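Local coordinates for methyl-coenzyme M reductase subunit beta (Methanosarcina barkeri, PDB 1E6Y), which forms, with the other subunits of methyl-coenzyme M reductase, the nickel enzyme that releases methane from methyl-coenzyme M using coenzyme B as reductant, at residues V354-F359 against V377-S382; T327-N332 against K348-A353; N190-H195 against P369-G374. One frame throughout, in Å; residues are numbered along the deposited sequence.

Contact 1: V354-F359 against V377-S382. With TP7 (Coenzyme B), chain M; COM (1-thioethanesulfonic acid), chain N.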
loop_
_atom_site.group_PDB
_atom_site.type_symbol
_atom_site.label_atom_id
_atom_site.label_comp_id
_atom_site.label_asym_id
_atom_site.label_seq_id
_atom_site.Cartn_x
_atom_site.Cartn_y
_atom_site.Cartn_z
ATOM N N VAL E 354 -13.342 8.892 22.001
ATOM C CA VAL E 354 -14.396 9.363 21.101
ATOM C C VAL E 354 -14.438 8.509 19.829
ATOM O O VAL E 354 -15.472 7.920 19.504
ATOM C CB VAL E 354 -14.191 10.853 20.722
ATOM C CG1 VAL E 354 -15.153 11.257 19.617
ATOM C CG2 VAL E 354 -14.411 11.736 21.946
ATOM N N GLY E 355 -13.286 8.360 19.179
ATOM C CA GLY E 355 -13.222 7.559 17.967
ATOM C C GLY E 355 -13.394 6.075 18.236
ATOM O O GLY E 355 -14.015 5.358 17.452
ATOM N N PHE E 356 -12.847 5.626 19.362
ATOM C CA PHE E 356 -12.953 4.238 19.800
ATOM C C PHE E 356 -14.415 3.861 20.063
ATOM O O PHE E 356 -14.869 2.809 19.612
ATOM C CB PHE E 356 -12.082 4.046 21.054
ATOM C CG PHE E 356 -12.198 2.690 21.701
ATOM C CD1 PHE E 356 -12.029 2.560 23.077
ATOM C CD2 PHE E 356 -12.457 1.546 20.951
ATOM C CE1 PHE E 356 -12.121 1.316 23.696
ATOM C CE2 PHE E 356 -12.557 0.297 21.562
ATOM C CZ PHE E 356 -12.389 0.183 22.936
ATOM N N SER E 357 -15.171 4.757 20.697
ATOM C CA SER E 357 -16.610 4.545 20.884
ATOM C C SER E 357 -17.318 4.422 19.530
ATOM O O SER E 357 -18.018 3.446 19.267
ATOM C CB SER E 357 -17.230 5.700 21.680
ATOM O OG SER E 357 -16.732 5.740 23.007
ATOM N N PHE E 358 -17.060 5.386 18.652
ATOM C CA PHE E 358 -17.609 5.387 17.302
ATOM C C PHE E 358 -17.317 4.078 16.566
ATOM O O PHE E 358 -18.233 3.417 16.072
ATOM C CB PHE E 358 -17.029 6.577 16.534
ATOM C CG PHE E 358 -17.313 6.563 15.059
ATOM C CD1 PHE E 358 -18.621 6.537 14.584
ATOM C CD2 PHE E 358 -16.269 6.671 14.144
ATOM C CE1 PHE E 358 -18.882 6.623 13.221
ATOM C CE2 PHE E 358 -16.520 6.760 12.776
ATOM C CZ PHE E 358 -17.827 6.738 12.316
ATOM N N PHE E 359 -16.049 3.671 16.566
ATOM C CA PHE E 359 -15.623 2.486 15.826
ATOM C C PHE E 359 -15.833 1.178 16.581
ATOM O O PHE E 359 -15.431 0.115 16.111
ATOM C CB PHE E 359 -14.160 2.626 15.404
ATOM C CG PHE E 359 -13.968 3.402 14.132
ATOM C CD1 PHE E 359 -13.379 4.663 14.149
ATOM C CD2 PHE E 359 -14.381 2.872 12.913
ATOM C CE1 PHE E 359 -13.198 5.383 12.970
ATOM C CE2 PHE E 359 -14.209 3.582 11.726
ATOM C CZ PHE E 359 -13.616 4.842 11.755
ATOM N N VAL E 377 -5.410 2.285 13.865
ATOM C CA VAL E 377 -5.631 3.682 13.491
ATOM C C VAL E 377 -6.588 4.400 14.445
ATOM O O VAL E 377 -6.462 5.605 14.667
ATOM C CB VAL E 377 -6.167 3.804 12.038
ATOM C CG1 VAL E 377 -7.589 3.255 11.936
ATOM C CG2 VAL E 377 -6.117 5.254 11.584
ATOM N N VAL E 378 -7.489 3.642 15.067
ATOM C CA VAL E 378 -8.491 4.220 15.956
ATOM C C VAL E 378 -7.942 4.509 17.353
ATOM O O VAL E 378 -8.306 5.507 17.974
ATOM C CB VAL E 378 -9.717 3.288 16.083
ATOM C CG1 VAL E 378 -10.753 3.888 17.025
ATOM C CG2 VAL E 378 -10.325 3.048 14.711
ATOM N N THR E 379 -7.038 3.655 17.828
ATOM C CA THR E 379 -6.662 3.667 19.240
ATOM C C THR E 379 -5.172 3.895 19.511
ATOM O O THR E 379 -4.704 3.682 20.632
ATOM C CB THR E 379 -7.102 2.359 19.935
ATOM O OG1 THR E 379 -6.762 1.238 19.109
ATOM C CG2 THR E 379 -8.607 2.363 20.179
ATOM N N ARG E 380 -4.448 4.392 18.510
ATOM C CA ARG E 380 -3.044 4.697 18.649
ATOM C C ARG E 380 -2.757 6.017 19.357
ATOM O O ARG E 380 -1.625 6.301 19.735
ATOM C CB ARG E 380 -2.347 4.748 17.276
ATOM C CG ARG E 380 -2.935 5.771 16.305
ATOM C CD ARG E 380 -2.089 5.740 15.031
ATOM N NE ARG E 380 -0.802 6.388 15.189
ATOM C CZ ARG E 380 0.053 6.662 14.227
ATOM N NH1 ARG E 380 1.192 7.278 14.449
ATOM N NH2 ARG E 380 -0.231 6.305 12.961
ATOM N N HIS E 381 -3.758 6.883 19.448
ATOM C CA HIS E 381 -3.489 8.306 19.635
ATOM C C HIS E 381 -2.937 8.688 20.998
ATOM O O HIS E 381 -1.994 9.477 21.086
ATOM C CB HIS E 381 -4.747 9.102 19.324
ATOM C CG HIS E 381 -5.380 8.715 18.027
ATOM N ND1 HIS E 381 -4.842 9.076 16.807
ATOM C CD2 HIS E 381 -6.385 7.857 17.754
ATOM C CE1 HIS E 381 -5.488 8.449 15.846
ATOM N NE2 HIS E 381 -6.432 7.701 16.389
ATOM N N SER E 382 -3.492 8.100 22.053
ATOM C CA SER E 382 -2.980 8.324 23.400
ATOM C C SER E 382 -1.640 7.620 23.588
ATOM O O SER E 382 -1.393 6.562 23.008
ATOM C CB SER E 382 -3.982 7.824 24.444
ATOM O OG SER E 382 -3.470 7.987 25.757
HETATM N N TP7 M . -11.761 2.791 8.392
HETATM P P TP7 M . -10.809 -1.195 10.290
HETATM O O1P TP7 M . -10.920 -1.192 11.763
HETATM O O2P TP7 M . -9.423 -1.495 9.864
HETATM O O3P TP7 M . -11.775 -2.177 9.700
HETATM O O4P TP7 M . -11.220 0.315 9.769
HETATM C CB TP7 M . -10.394 1.401 9.877
HETATM C C TP7 M . -10.014 1.321 7.432
HETATM O O TP7 M . -10.911 0.782 6.738
HETATM O OXT TP7 M . -8.786 1.166 7.215
HETATM C CA TP7 M . -10.462 2.229 8.613
HETATM C CG TP7 M . -10.837 2.211 11.095
HETATM O O1 TP7 M . -11.180 4.890 9.072
HETATM C C1 TP7 M . -11.966 4.182 8.380
HETATM C C2 TP7 M . -13.024 4.690 7.630
HETATM C C3 TP7 M . -13.239 6.208 7.625
HETATM C C4 TP7 M . -14.328 6.880 6.742
HETATM C C5 TP7 M . -15.730 6.452 7.260
HETATM C C6 TP7 M . -16.047 7.119 8.634
HETATM C C7 TP7 M . -15.958 8.604 8.524
HETATM S S7 TP7 M . -16.292 9.567 10.028
HETATM C C1 COM N . -22.259 9.260 11.747
HETATM C C2 COM N . -22.142 7.811 12.235
HETATM S S1 COM N . -22.424 9.282 9.960
HETATM S S2 COM N . -22.495 7.678 13.992
HETATM O O1S COM N . -21.855 8.840 14.688
HETATM O O2S COM N . -21.916 6.371 14.513
HETATM O O3S COM N . -23.981 7.695 14.214
#
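Val-378 divides its two methyls: CG1 meets the backbone of helix 348-358, CG2 the ring of Phe-359. CG1, anti to the backbone N (chi1 179°), presses on the helix backbone, 3.6 Å from CA of Phe-356, and Gly-355 offers it a carbonyl oxygen equally near. CG2 approaches the ring of Phe-359 obliquely, 3.5 Å from its CD1. Thr-379 continues the apolar seam: its CG2 sits 3.9 Å from CG of Phe-356, again aslant to the ring, while its OG1 is hydrogen-bonded to the carbonyl O of Asn-373.

Phe-359, which follows Phe-358, is clamped between unlike neighbours. Over one face lies CG of coenzyme B, 3.7 Å from CE2; the opposite face receives CD2 of Phe-358. A flat, wholly apolar ring suits this slot between a coenzyme and another phenyl group. Val-377 adds its CG1, 3.5 Å from CG of coenzyme B, so that valine methyls and a phenyl face border the same methyl of the ligand. Phe-358 reaches the other substrate site: O2S of coenzyme M lies at the edge of its ring, in the ring plane, 3.3 Å from CD1, while CE2 and CZ approach the thiol sulfur S7 of coenzyme B. Such an aromatic and aliphatic lining, joining a helix to a loop, belongs to the substrate pocket of methyl-coenzyme M reductase.

Contact 2: T327-N332 against K348-A353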
loop_
_atom_site.group_PDB
_atom_site.type_symbol
_atom_site.label_atom_id
_atom_site.label_comp_id
_atom_site.label_asym_id
_atom_site.label_seq_id
_atom_site.Cartn_x
_atom_site.Cartn_y
_atom_site.Cartn_z
ATOM N N THR E 327 -16.303 4.820 28.976
ATOM C CA THR E 327 -15.650 5.050 30.263
ATOM C C THR E 327 -14.431 5.959 30.107
ATOM O O THR E 327 -14.271 6.922 30.852
ATOM C CB THR E 327 -15.201 3.724 30.915
ATOM O OG1 THR E 327 -16.348 2.915 31.200
ATOM C CG2 THR E 327 -14.452 3.995 32.204
ATOM N N LEU E 328 -13.587 5.653 29.126
ATOM C CA LEU E 328 -12.391 6.447 28.853
ATOM C C LEU E 328 -12.753 7.873 28.434
ATOM O O LEU E 328 -12.091 8.832 28.833
ATOM C CB LEU E 328 -11.553 5.777 27.757
ATOM C CG LEU E 328 -10.465 4.780 28.180
ATOM C CD1 LEU E 328 -11.017 3.778 29.183
ATOM C CD2 LEU E 328 -9.923 4.068 26.945
ATOM N N LEU E 329 -13.833 8.003 27.664
ATOM C CA LEU E 329 -14.319 9.308 27.221
ATOM C C LEU E 329 -14.838 10.109 28.408
ATOM O O LEU E 329 -14.325 11.186 28.721
ATOM C CB LEU E 329 -15.439 9.135 26.189
ATOM C CG LEU E 329 -15.673 10.241 25.149
ATOM C CD1 LEU E 329 -16.741 9.770 24.173
ATOM C CD2 LEU E 329 -16.102 11.547 25.806
ATOM N N TYR E 330 -15.814 9.544 29.108
ATOM C CA TYR E 330 -16.555 10.302 30.099
ATOM C C TYR E 330 -15.863 10.480 31.437
ATOM O O TYR E 330 -16.033 11.517 32.071
ATOM C CB TYR E 330 -17.953 9.709 30.275
ATOM C CG TYR E 330 -18.823 10.013 29.083
ATOM C CD1 TYR E 330 -19.136 9.019 28.158
ATOM C CD2 TYR E 330 -19.113 11.333 28.747
ATOM C CE1 TYR E 330 -19.688 9.337 26.918
ATOM C CE2 TYR E 330 -19.660 11.661 27.517
ATOM C CZ TYR E 330 -19.934 10.665 26.602
ATOM O OH TYR E 330 -20.358 11.014 25.343
ATOM N N PHE E 331 -14.986 9.550 31.808
ATOM C CA PHE E 331 -14.194 9.759 33.019
ATOM C C PHE E 331 -13.394 11.047 32.879
ATOM O O PHE E 331 -13.397 11.891 33.778
ATOM C CB PHE E 331 -13.231 8.595 33.289
ATOM C CG PHE E 331 -12.253 8.884 34.397
ATOM C CD1 PHE E 331 -12.671 8.867 35.725
ATOM C CD2 PHE E 331 -10.976 9.359 34.105
ATOM C CE1 PHE E 331 -11.841 9.342 36.746
ATOM C CE2 PHE E 331 -10.139 9.835 35.117
ATOM C CZ PHE E 331 -10.575 9.829 36.439
ATOM N N ASN E 332 -12.735 11.200 31.732
ATOM C CA ASN E 332 -11.857 12.335 31.495
ATOM C C ASN E 332 -12.618 13.614 31.177
ATOM O O ASN E 332 -12.256 14.691 31.651
ATOM C CB ASN E 332 -10.875 12.004 30.373
ATOM C CG ASN E 332 -9.789 11.062 30.834
ATOM O OD1 ASN E 332 -8.927 11.443 31.622
ATOM N ND2 ASN E 332 -9.906 9.794 30.462
ATOM N N LYS E 348 -6.070 13.477 24.983
ATOM C CA LYS E 348 -5.836 12.396 24.027
ATOM C C LYS E 348 -6.460 11.060 24.416
ATOM O O LYS E 348 -6.774 10.250 23.542
ATOM C CB LYS E 348 -4.338 12.217 23.763
ATOM C CG LYS E 348 -3.691 13.424 23.094
ATOM C CD LYS E 348 -2.730 13.020 21.991
ATOM C CE LYS E 348 -1.367 12.652 22.548
ATOM N NZ LYS E 348 -0.505 13.846 22.764
ATOM N N VAL E 349 -6.656 10.820 25.710
ATOM C CA VAL E 349 -7.411 9.638 26.119
ATOM C C VAL E 349 -8.886 9.833 25.784
ATOM O O VAL E 349 -9.518 8.948 25.214
ATOM C CB VAL E 349 -7.254 9.330 27.627
ATOM C CG1 VAL E 349 -8.190 8.195 28.028
ATOM C CG2 VAL E 349 -5.811 8.940 27.932
ATOM N N GLU E 350 -9.406 11.020 26.079
ATOM C CA GLU E 350 -10.778 11.362 25.712
ATOM C C GLU E 350 -10.962 11.305 24.199
ATOM O O GLU E 350 -11.927 10.721 23.712
ATOM C CB GLU E 350 -11.126 12.762 26.217
ATOM C CG GLU E 350 -12.586 13.125 26.061
ATOM C CD GLU E 350 -12.880 14.569 26.423
ATOM O OE1 GLU E 350 -13.830 15.133 25.843
ATOM O OE2 GLU E 350 -12.180 15.132 27.293
ATOM N N GLY E 351 -10.005 11.877 23.469
ATOM C CA GLY E 351 -10.051 11.872 22.019
ATOM C C GLY E 351 -10.010 10.470 21.446
ATOM O O GLY E 351 -10.854 10.108 20.623
ATOM N N THR E 352 -9.050 9.668 21.902
ATOM C CA THR E 352 -8.981 8.263 21.514
ATOM C C THR E 352 -10.317 7.573 21.788
ATOM O O THR E 352 -10.853 6.885 20.918
ATOM C CB THR E 352 -7.864 7.522 22.281
ATOM O OG1 THR E 352 -6.594 8.097 21.953
ATOM C CG2 THR E 352 -7.846 6.042 21.913
ATOM N N ALA E 353 -10.916 7.891 22.933
ATOM C CA ALA E 353 -12.158 7.256 23.361
ATOM C C ALA E 353 -13.355 7.660 22.505
ATOM O O ALA E 353 -14.284 6.875 22.328
ATOM C CB ALA E 353 -12.428 7.576 24.817
#
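Ala-353 lays its methyl against the backbone of helix 323-339, overlapping Leu-329: CB is 3.2 Å from N of Leu-329 and also touches the CB atoms of Leu-328 and Leu-329. The small residue suits a place where the axes of the two short segments approach to 7.6 Å. They run roughly antiparallel, with 141° between their N-to-C directions, and CA of Leu-329 lies 4.4 Å from CA of Glu-350.

Val-349 continues the seam one turn earlier on its helix. Its CG1, anti to the backbone N (chi1 173°), projects towards the partner, meeting CG of Leu-328 at 4.1 Å and ND2 of Asn-332 at 3.4 Å; it crosses both side chains at about a right angle. Asn-332 bonds back to its own helix. ND2 donates to O of Leu-328 over 2.9 Å, the N-H...O angle 170°, with donor and acceptor lying close to each other's planes. ND2 also bonds to OG1 of Thr-307, and OD1 accepts from N of Cys-344, so both ends of the buried amide are paired.

Glu-350 crosses Leu-329 at a slant, its CG 3.9 Å from CD2. From there the extended chain carries the carboxylate beyond the seam, where weak, long ion pairs reach Arg-239 of the gamma subunit and a basic side chain of another subunit. The methylenes thus serve the helix packing while the charge looks to the subunit boundary. Across the interface itself the chemistry is van der Waals, which implies cohesion by close shape matching, with the amide of Asn-332 satisfied by its own helix and by Thr-307 and Cys-344.

Contact 3: N190-H195 against P369-G374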
loop_
_atom_site.group_PDB
_atom_site.type_symbol
_atom_site.label_atom_id
_atom_site.label_comp_id
_atom_site.label_asym_id
_atom_site.label_seq_id
_atom_site.Cartn_x
_atom_site.Cartn_y
_atom_site.Cartn_z
ATOM N N ASN E 190 1.466 -3.138 18.207
ATOM C CA ASN E 190 0.562 -3.946 17.396
ATOM C C ASN E 190 0.260 -5.304 18.035
ATOM O O ASN E 190 0.623 -6.355 17.499
ATOM C CB ASN E 190 1.124 -4.137 15.985
ATOM C CG ASN E 190 0.039 -4.450 14.971
ATOM O OD1 ASN E 190 -1.127 -4.622 15.328
ATOM N ND2 ASN E 190 0.408 -4.484 13.694
ATOM N N ILE E 191 -0.430 -5.270 19.173
ATOM C CA ILE E 191 -0.834 -6.480 19.885
ATOM C C ILE E 191 -2.300 -6.333 20.275
ATOM O O ILE E 191 -2.641 -5.482 21.097
ATOM C CB ILE E 191 0.007 -6.680 21.177
ATOM C CG1 ILE E 191 1.498 -6.721 20.836
ATOM C CG2 ILE E 191 -0.416 -7.962 21.887
ATOM C CD1 ILE E 191 2.405 -6.597 22.036
ATOM N N MET E 192 -3.172 -7.141 19.675
ATOM C CA MET E 192 -4.605 -6.963 19.891
ATOM C C MET E 192 -4.985 -7.266 21.337
ATOM O O MET E 192 -4.347 -8.089 22.001
ATOM C CB MET E 192 -5.423 -7.818 18.908
ATOM C CG MET E 192 -5.771 -9.214 19.387
ATOM S SD MET E 192 -6.541 -10.212 18.087
ATOM C CE MET E 192 -8.025 -9.268 17.733
ATOM N N ALA E 193 -5.925 -6.482 21.855
ATOM C CA ALA E 193 -6.300 -6.535 23.263
ATOM C C ALA E 193 -6.705 -7.940 23.708
ATOM O O ALA E 193 -6.395 -8.352 24.826
ATOM C CB ALA E 193 -7.424 -5.550 23.537
ATOM N N ASN E 194 -7.342 -8.693 22.815
ATOM C CA ASN E 194 -7.751 -10.060 23.130
ATOM C C ASN E 194 -6.563 -10.963 23.454
ATOM O O ASN E 194 -6.679 -11.868 24.282
ATOM C CB ASN E 194 -8.557 -10.663 21.974
ATOM C CG ASN E 194 -10.046 -10.378 22.085
ATOM O OD1 ASN E 194 -10.508 -9.789 23.059
ATOM N ND2 ASN E 194 -10.801 -10.790 21.076
ATOM N N HIS E 195 -5.432 -10.727 22.787
ATOM C CA HIS E 195 -4.203 -11.483 23.046
ATOM C C HIS E 195 -3.738 -11.280 24.481
ATOM O O HIS E 195 -3.428 -12.239 25.188
ATOM C CB HIS E 195 -3.082 -11.042 22.101
ATOM C CG HIS E 195 -3.194 -11.600 20.718
ATOM N ND1 HIS E 195 -4.262 -12.372 20.307
ATOM C CD2 HIS E 195 -2.366 -11.508 19.651
ATOM C CE1 HIS E 195 -4.084 -12.731 19.050
ATOM N NE2 HIS E 195 -2.941 -12.220 18.626
ATOM N N PRO E 369 -14.173 -4.254 21.556
ATOM C CA PRO E 369 -12.943 -3.741 22.173
ATOM C C PRO E 369 -11.711 -4.625 21.957
ATOM O O PRO E 369 -10.600 -4.122 21.808
ATOM C CB PRO E 369 -13.311 -3.639 23.651
ATOM C CG PRO E 369 -14.779 -3.362 23.628
ATOM C CD PRO E 369 -15.311 -4.204 22.493
ATOM N N GLY E 370 -11.934 -5.930 21.827
ATOM C CA GLY E 370 -10.834 -6.878 21.757
ATOM C C GLY E 370 -9.971 -6.844 20.508
ATOM O O GLY E 370 -8.858 -7.373 20.516
ATOM N N VAL E 371 -10.478 -6.256 19.429
ATOM C CA VAL E 371 -9.735 -6.225 18.168
ATOM C C VAL E 371 -8.761 -5.051 18.083
ATOM O O VAL E 371 -7.884 -5.021 17.219
ATOM C CB VAL E 371 -10.688 -6.187 16.942
ATOM C CG1 VAL E 371 -11.692 -7.323 17.030
ATOM C CG2 VAL E 371 -11.396 -4.839 16.854
ATOM N N PHE E 372 -8.874 -4.122 19.026
ATOM C CA PHE E 372 -8.065 -2.911 19.005
ATOM C C PHE E 372 -6.682 -3.111 19.612
ATOM O O PHE E 372 -6.428 -4.093 20.311
ATOM C CB PHE E 372 -8.801 -1.778 19.721
ATOM C CG PHE E 372 -10.018 -1.298 18.988
ATOM C CD1 PHE E 372 -11.266 -1.849 19.253
ATOM C CD2 PHE E 372 -9.907 -0.334 17.991
ATOM C CE1 PHE E 372 -12.390 -1.447 18.533
ATOM C CE2 PHE E 372 -11.023 0.075 17.268
ATOM C CZ PHE E 372 -12.267 -0.481 17.541
ATOM N N ASN E 373 -5.782 -2.186 19.294
ATOM C CA ASN E 373 -4.405 -2.235 19.770
ATOM C C ASN E 373 -3.750 -0.866 19.614
ATOM O O ASN E 373 -4.331 0.043 19.017
ATOM C CB ASN E 373 -3.604 -3.305 19.006
ATOM C CG ASN E 373 -3.729 -3.170 17.498
ATOM O OD1 ASN E 373 -2.979 -2.428 16.867
ATOM N ND2 ASN E 373 -4.672 -3.902 16.912
ATOM N N GLY E 374 -2.553 -0.715 20.175
ATOM C CA GLY E 374 -1.865 0.564 20.138
ATOM C C GLY E 374 -1.411 0.998 18.753
ATOM O O GLY E 374 -1.010 2.147 18.569
HETATM O O HOH W 1 -1.882 -3.023 21.855
#
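The carbonyl O of Phe-372 takes the N-H of Ala-193 over 2.9 Å, almost straight along its C=O direction, and lies 3.4 Å from CA of Met-192 in a C-H...O contact. Together they fasten the first turn of helix 193-199, for which Met-192 is the N-cap residue, to the 3-10 turn 369-371 and the loop after it. This loop follows Gly-366, a coenzyme B binding residue, so the contact joins the helix to the surroundings of that site. A second backbone bond, from N of Asn-194 to O of Gly-370, is 3.1 Å long and uses a lone pair in the carbonyl plane. Two N-H groups of the first helical turn, which have no earlier turn to bond to, are thereby satisfied by another part of the chain.

Gly-370, with hydrogen alone on its CA, suits its place: OD1 of Asn-194 lies 3.2 Å from that CA. The amide is steadied from its other end: ND2 donates to OG1 of Thr-408 and O of Phe-403. Met-192 bends at its last torsion (chi3 -61°), which brings CE over the turn, 3.5 Å from CA of Val-371. Ala-193, with only a methyl, fits between the turn and helix 387-395.

Further along, CB of Asn-373 packs 3.2 Å from O of Ile-191. A water lies 2.7 Å from that same oxygen and receives the N-H of Gly-374 at 2.9 Å.

Overall arrangement
All three contacts lie in the C-terminal domain of the beta subunit. Contacts 1 and 2 share helix 348-358, its start packing on helix 323-339 and its later part on loop 377-382; their centres are 9 Å apart, and contact 2 closes before contact 1 opens. Contact 3 spans far more sequence, with contact 2 nested in its loop, while its segments alternate with those of contact 1. These two are 12 Å apart between centres and touch where Phe-356 meets Phe-372 edge-to-face. Contacts 2 and 3, about 17 Å apart between centres, do not touch. Contact 1, which lines the coenzyme sites, thus touches both of the others: the helix pair of contact 2 and the loop 369-374 of contact 3.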